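Long-range contact in cupin domain-containing protein (Rhodopseudomonas palustris, PDB 3LAG), which is of unknown function but binds a nickel ion within a small cupin beta-barrel: residues Glu21-His35 against Val75-Phe89. Numbering follows the deposited sequence. Where two conformers were deposited one is given.
Sequences EWRLPPGSATGHHTH and VQHDVRNESTAEIVF. With NI (nickel (II) ion), chain F.
The nickel site of the cupin barrel is built on the paired strands 28-34 and 76-80: His33 and His35 from one side and His77 from the other each bind the nickel through NE2 at 2.1 Å, with a water and two further ligand atoms from outside the two segments completing the shell. His33 and His77 form an antiparallel hydrogen-bonded pair; their imidazole planes are 72° apart and both NE2 atoms converge on the metal. The first torsion of His33 (chi1 56°) sets its ring over the carbonyl O of His77, while ND1, in the ring plane, donates to Gly31 O at 2.9 Å; this second-shell bond fixes the ring's rotation and leaves NE2 for the nickel. Val79 CG2 and Val75 CG1 cover opposite faces of the His77 ring.

Farther along, strands 21-24 and 87-89 run antiparallel. Trp22 lays its CB over the Phe89 ring, 3.7 Å from the centroid, whereas the indole itself is slid aside and barely overlaps. On the other sheet face, Arg23 NH1 forms a salt bridge with Glu86 OE2, met from above the carboxylate plane; in one of the two deposited conformers of Glu21, NE also reaches Glu21 OE2.

Where the Pro25-Ser28 type II turn meets the loop after strand 76-80, Asn81 joins them. With CG anti to the backbone N (chi1 -172°), its amide points ND2 at Leu24 O (2.8 Å) and Ala85 O, and OD1 at Ser83 N and OG, the former bond making an Asx turn. An alanine here would lose all four bonds and is likely to leave the 81-85 loop less firmly fixed against Leu24. The carbonyl of Leu24 is gripped from opposite faces of its plane, by Asn81 ND2 and by Ile87 N at 3.0 Å.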
loop_
_atom_site.group_PDB
_atom_site.type_symbol
_atom_site.label_atom_id
_atom_site.label_comp_id
_atom_site.label_asym_id
_atom_site.label_seq_id
_atom_site.Cartn_x
_atom_site.Cartn_y
_atom_site.Cartn_z
ATOM N N GLU B 21 -4.773 0.978 7.976
ATOM C CA GLU B 21 -5.843 0.368 7.205
ATOM C C GLU B 21 -7.176 0.980 7.612
ATOM O O GLU B 21 -7.547 0.950 8.788
ATOM C CB GLU B 21 -5.874 -1.139 7.450
ATOM C CG GLU B 21 -6.982 -1.861 6.719
ATOM C CD GLU B 21 -6.984 -3.340 7.034
ATOM O OE1 GLU B 21 -6.210 -3.758 7.924
ATOM O OE2 GLU B 21 -7.745 -4.090 6.392
ATOM N N TRP B 22 -7.888 1.534 6.632
ATOM C CA TRP B 22 -9.211 2.109 6.850
ATOM C C TRP B 22 -10.278 1.206 6.263
ATOM O O TRP B 22 -10.175 0.775 5.117
ATOM C CB TRP B 22 -9.312 3.510 6.223
ATOM C CG TRP B 22 -8.539 4.529 6.994
ATOM C CD1 TRP B 22 -7.256 4.951 6.764
ATOM C CD2 TRP B 22 -8.988 5.239 8.152
ATOM N NE1 TRP B 22 -6.882 5.884 7.706
ATOM C CE2 TRP B 22 -7.932 6.084 8.564
ATOM C CE3 TRP B 22 -10.186 5.249 8.878
ATOM C CZ2 TRP B 22 -8.036 6.921 9.673
ATOM C CZ3 TRP B 22 -10.289 6.086 9.979
ATOM C CH2 TRP B 22 -9.220 6.913 10.364
ATOM N N ARG B 23 -11.295 0.915 7.066
ATOM C CA ARG B 23 -12.450 0.151 6.612
ATOM C C ARG B 23 -13.697 0.955 6.907
ATOM O O ARG B 23 -13.975 1.296 8.060
ATOM C CB ARG B 23 -12.514 -1.207 7.315
ATOM C CG ARG B 23 -11.448 -2.154 6.841
ATOM C CD ARG B 23 -11.524 -3.506 7.538
ATOM N NE ARG B 23 -10.621 -4.459 6.906
ATOM C CZ ARG B 23 -10.959 -5.268 5.907
ATOM N NH1 ARG B 23 -12.193 -5.269 5.420
ATOM N NH2 ARG B 23 -10.060 -6.095 5.404
ATOM N N LEU B 24 -14.442 1.272 5.856
ATOM C CA LEU B 24 -15.662 2.052 5.995
ATOM C C LEU B 24 -16.866 1.221 5.598
ATOM O O LEU B 24 -17.105 0.976 4.411
ATOM C CB LEU B 24 -15.609 3.325 5.149
ATOM C CG LEU B 24 -14.966 4.539 5.813
ATOM C CD1 LEU B 24 -13.469 4.362 5.953
ATOM C CD2 LEU B 24 -15.291 5.780 5.003
ATOM N N PRO B 25 -17.640 0.783 6.597
ATOM C CA PRO B 25 -18.906 0.104 6.298
ATOM C C PRO B 25 -19.871 1.046 5.564
ATOM O O PRO B 25 -19.728 2.260 5.626
ATOM C CB PRO B 25 -19.464 -0.204 7.690
ATOM C CG PRO B 25 -18.277 -0.241 8.581
ATOM C CD PRO B 25 -17.354 0.809 8.043
ATOM N N PRO B 26 -20.874 0.493 4.881
ATOM C CA PRO B 26 -21.920 1.361 4.324
ATOM C C PRO B 26 -22.512 2.252 5.417
ATOM O O PRO B 26 -22.772 1.777 6.523
ATOM C CB PRO B 26 -22.960 0.367 3.802
ATOM C CG PRO B 26 -22.131 -0.863 3.468
ATOM C CD PRO B 26 -21.072 -0.923 4.533
ATOM N N GLY B 27 -22.694 3.533 5.115
ATOM C CA GLY B 27 -23.268 4.460 6.077
ATOM C C GLY B 27 -22.299 4.960 7.137
ATOM O O GLY B 27 -22.723 5.467 8.179
ATOM N N SER B 28 -21.002 4.825 6.887
ATOM C CA SER B 28 -19.999 5.277 7.844
ATOM C C SER B 28 -19.313 6.569 7.401
ATOM O O SER B 28 -19.451 7.006 6.248
ATOM C CB SER B 28 -18.947 4.182 8.079
ATOM O OG SER B 28 -18.129 3.982 6.941
ATOM N N ALA B 29 -18.567 7.158 8.336
ATOM C CA ALA B 29 -17.764 8.353 8.080
ATOM C C ALA B 29 -16.568 8.404 9.024
ATOM O O ALA B 29 -16.660 7.975 10.169
ATOM C CB ALA B 29 -18.613 9.610 8.230
ATOM N N THR B 30 -15.449 8.936 8.546
ATOM C CA THR B 30 -14.272 9.126 9.394
ATOM C C THR B 30 -14.471 10.283 10.359
ATOM O O THR B 30 -13.820 10.343 11.406
ATOM C CB THR B 30 -13.035 9.475 8.556
ATOM O OG1 THR B 30 -13.313 10.633 7.758
ATOM C CG2 THR B 30 -12.677 8.336 7.619
ATOM N N GLY B 31 -15.372 11.190 9.996
ATOM C CA GLY B 31 -15.407 12.512 10.588
ATOM C C GLY B 31 -14.384 13.415 9.916
ATOM O O GLY B 31 -13.379 12.948 9.371
ATOM N N HIS B 32 -14.657 14.714 9.930
ATOM C CA HIS B 32 -13.746 15.697 9.365
ATOM C C HIS B 32 -12.407 15.669 10.086
ATOM O O HIS B 32 -12.348 15.616 11.318
ATOM C CB HIS B 32 -14.354 17.093 9.463
ATOM C CG HIS B 32 -13.626 18.113 8.650
ATOM N ND1 HIS B 32 -12.494 18.760 9.102
ATOM C CD2 HIS B 32 -13.861 18.592 7.407
ATOM C CE1 HIS B 32 -12.067 19.593 8.171
ATOM N NE2 HIS B 32 -12.879 19.511 7.133
ATOM N N HIS B 33 -11.328 15.694 9.313
ATOM C CA HIS B 33 -10.000 15.681 9.886
ATOM C C HIS B 33 -9.088 16.432 8.942
ATOM O O HIS B 33 -9.435 16.661 7.784
ATOM C CB HIS B 33 -9.516 14.242 10.098
ATOM C CG HIS B 33 -9.538 13.412 8.854
ATOM N ND1 HIS B 33 -10.666 12.750 8.419
ATOM C CD2 HIS B 33 -8.574 13.155 7.939
ATOM C CE1 HIS B 33 -10.392 12.107 7.298
ATOM N NE2 HIS B 33 -9.130 12.337 6.988
ATOM N N THR B 34 -7.932 16.826 9.445
ATOM C CA THR B 34 -6.920 17.438 8.610
ATOM C C THR B 34 -5.706 16.531 8.547
ATOM O O THR B 34 -5.455 15.726 9.443
ATOM C CB THR B 34 -6.506 18.822 9.127
ATOM O OG1 THR B 34 -5.759 18.677 10.343
ATOM C CG2 THR B 34 -7.738 19.678 9.380
ATOM N N HIS B 35 -4.965 16.671 7.458
ATOM C CA HIS B 35 -3.773 15.887 7.212
ATOM C C HIS B 35 -2.541 16.722 7.451
ATOM O O HIS B 35 -2.332 17.732 6.780
ATOM C CB HIS B 35 -3.826 15.346 5.797
ATOM C CG HIS B 35 -4.708 14.156 5.678
ATOM N ND1 HIS B 35 -4.263 12.888 5.977
ATOM C CD2 HIS B 35 -6.014 14.032 5.354
ATOM C CE1 HIS B 35 -5.248 12.027 5.818
ATOM N NE2 HIS B 35 -6.326 12.695 5.448
ATOM N N VAL B 75 -4.626 18.654 3.203
ATOM C CA VAL B 75 -5.950 18.139 2.884
ATOM C C VAL B 75 -6.816 18.176 4.136
ATOM O O VAL B 75 -6.376 17.766 5.210
ATOM C CB VAL B 75 -5.882 16.698 2.327
ATOM C CG1 VAL B 75 -7.267 16.051 2.292
ATOM C CG2 VAL B 75 -5.255 16.702 0.938
ATOM N N GLN B 76 -8.037 18.685 3.980
ATOM C CA GLN B 76 -9.029 18.749 5.053
ATOM C C GLN B 76 -10.318 18.174 4.503
ATOM O O GLN B 76 -10.854 18.679 3.515
ATOM C CB GLN B 76 -9.303 20.199 5.481
ATOM C CG GLN B 76 -8.101 20.991 5.939
ATOM C CD GLN B 76 -8.491 22.362 6.476
ATOM O OE1 GLN B 76 -8.133 22.727 7.595
ATOM N NE2 GLN B 76 -9.236 23.122 5.681
ATOM N N HIS B 77 -10.836 17.123 5.126
ATOM C CA HIS B 77 -12.020 16.484 4.574
ATOM C C HIS B 77 -12.699 15.560 5.577
ATOM O O HIS B 77 -12.088 15.145 6.568
ATOM C CB HIS B 77 -11.695 15.736 3.251
ATOM C CG HIS B 77 -10.693 14.625 3.389
ATOM N ND1 HIS B 77 -10.100 14.027 2.295
ATOM C CD2 HIS B 77 -10.181 13.999 4.476
ATOM C CE1 HIS B 77 -9.271 13.086 2.702
ATOM N NE2 HIS B 77 -9.310 13.038 4.019
ATOM N N ASP B 78 -13.957 15.243 5.295
ATOM C CA ASP B 78 -14.614 14.081 5.895
ATOM C C ASP B 78 -14.745 13.062 4.779
ATOM O O ASP B 78 -15.058 13.431 3.656
ATOM C CB ASP B 78 -16.004 14.467 6.403
ATOM C CG ASP B 78 -16.725 13.329 7.118
ATOM O OD1 ASP B 78 -16.082 12.340 7.536
ATOM O OD2 ASP B 78 -17.953 13.479 7.292
ATOM N N VAL B 79 -14.494 11.794 5.067
ATOM C CA VAL B 79 -14.653 10.761 4.064
ATOM C C VAL B 79 -15.752 9.814 4.525
ATOM O O VAL B 79 -15.779 9.391 5.680
ATOM C CB VAL B 79 -13.328 10.050 3.814
ATOM C CG1 VAL B 79 -13.544 8.738 3.099
ATOM C CG2 VAL B 79 -12.398 10.988 3.035
ATOM N N ARG B 80 -16.673 9.518 3.618
ATOM C CA ARG B 80 -17.853 8.744 3.961
ATOM C C ARG B 80 -18.124 7.650 2.959
ATOM O O ARG B 80 -17.677 7.711 1.813
ATOM C CB ARG B 80 -19.072 9.657 4.006
ATOM C CG ARG B 80 -18.839 10.908 4.823
ATOM C CD ARG B 80 -20.066 11.787 4.856
ATOM N NE ARG B 80 -21.168 11.201 5.610
ATOM C CZ ARG B 80 -21.408 11.426 6.901
ATOM N NH1 ARG B 80 -22.448 10.857 7.494
ATOM N NH2 ARG B 80 -20.612 12.217 7.603
ATOM N N ASN B 81 -18.889 6.657 3.392
ATOM C CA ASN B 81 -19.338 5.614 2.498
ATOM C C ASN B 81 -20.852 5.657 2.324
ATOM O O ASN B 81 -21.601 5.238 3.215
ATOM C CB ASN B 81 -18.892 4.252 3.006
ATOM C CG ASN B 81 -19.165 3.152 2.013
ATOM O OD1 ASN B 81 -19.709 3.392 0.927
ATOM N ND2 ASN B 81 -18.774 1.934 2.370
ATOM N N GLU B 82 -21.289 6.192 1.184
ATOM C CA GLU B 82 -22.710 6.240 0.858
ATOM C C GLU B 82 -23.078 5.144 -0.143
ATOM O O GLU B 82 -24.185 5.131 -0.684
ATOM C CB GLU B 82 -23.103 7.616 0.315
ATOM C CG GLU B 82 -22.662 8.795 1.188
ATOM C CD GLU B 82 -23.318 8.829 2.553
ATOM O OE1 GLU B 82 -24.309 8.100 2.762
ATOM O OE2 GLU B 82 -22.844 9.595 3.424
ATOM N N SER B 83 -22.139 4.233 -0.384
ATOM C CA SER B 83 -22.354 3.118 -1.290
ATOM C C SER B 83 -22.841 1.901 -0.514
ATOM O O SER B 83 -22.988 1.944 0.716
ATOM C CB SER B 83 -21.060 2.777 -2.045
ATOM O OG SER B 83 -20.194 1.930 -1.292
ATOM N N THR B 84 -23.092 0.810 -1.228
ATOM C CA THR B 84 -23.570 -0.416 -0.598
ATOM C C THR B 84 -22.447 -1.381 -0.234
ATOM O O THR B 84 -22.700 -2.406 0.396
ATOM C CB THR B 84 -24.570 -1.162 -1.501
ATOM O OG1 THR B 84 -23.871 -1.732 -2.616
ATOM C CG2 THR B 84 -25.636 -0.208 -2.005
ATOM N N ALA B 85 -21.219 -1.047 -0.630
ATOM C CA ALA B 85 -20.062 -1.926 -0.456
ATOM C C ALA B 85 -19.069 -1.344 0.543
ATOM O O ALA B 85 -18.835 -0.137 0.566
ATOM C CB ALA B 85 -19.374 -2.147 -1.788
ATOM N N GLU B 86 -18.476 -2.205 1.360
ATOM C CA GLU B 86 -17.414 -1.777 2.254
ATOM C C GLU B 86 -16.297 -1.136 1.438
ATOM O O GLU B 86 -15.915 -1.643 0.381
ATOM C CB GLU B 86 -16.862 -2.970 3.036
ATOM C CG GLU B 86 -15.853 -2.577 4.120
ATOM C CD GLU B 86 -15.182 -3.773 4.789
ATOM O OE1 GLU B 86 -15.251 -4.886 4.228
ATOM O OE2 GLU B 86 -14.574 -3.603 5.873
ATOM N N ILE B 87 -15.790 -0.007 1.924
ATOM C CA ILE B 87 -14.644 0.657 1.320
ATOM C C ILE B 87 -13.407 0.321 2.144
ATOM O O ILE B 87 -13.458 0.367 3.370
ATOM C CB ILE B 87 -14.876 2.188 1.280
ATOM C CG1 ILE B 87 -15.906 2.527 0.195
ATOM C CG2 ILE B 87 -13.563 2.932 1.073
ATOM C CD1 ILE B 87 -16.333 3.984 0.202
ATOM N N VAL B 88 -12.311 -0.045 1.480
ATOM C CA VAL B 88 -11.087 -0.418 2.177
ATOM C C VAL B 88 -9.888 0.173 1.465
ATOM O O VAL B 88 -9.722 0.021 0.261
ATOM C CB VAL B 88 -10.903 -1.941 2.238
ATOM C CG1 VAL B 88 -9.704 -2.283 3.116
ATOM C CG2 VAL B 88 -12.174 -2.619 2.761
ATOM N N PHE B 89 -9.047 0.867 2.223
ATOM C CA PHE B 89 -7.820 1.413 1.675
ATOM C C PHE B 89 -6.785 1.538 2.772
ATOM O O PHE B 89 -7.129 1.644 3.951
ATOM C CB PHE B 89 -8.045 2.774 0.998
ATOM C CG PHE B 89 -8.619 3.822 1.905
ATOM C CD1 PHE B 89 -7.798 4.726 2.565
ATOM C CD2 PHE B 89 -9.990 3.944 2.057
ATOM C CE1 PHE B 89 -8.337 5.703 3.391
ATOM C CE2 PHE B 89 -10.531 4.924 2.884
ATOM C CZ PHE B 89 -9.697 5.802 3.546
HETATM NI NI NI F . -8.192 11.709 5.243
HETATM O O HOH W 1 -22.102 7.957 5.751
HETATM O O HOH W 2 -7.346 9.951 6.553
#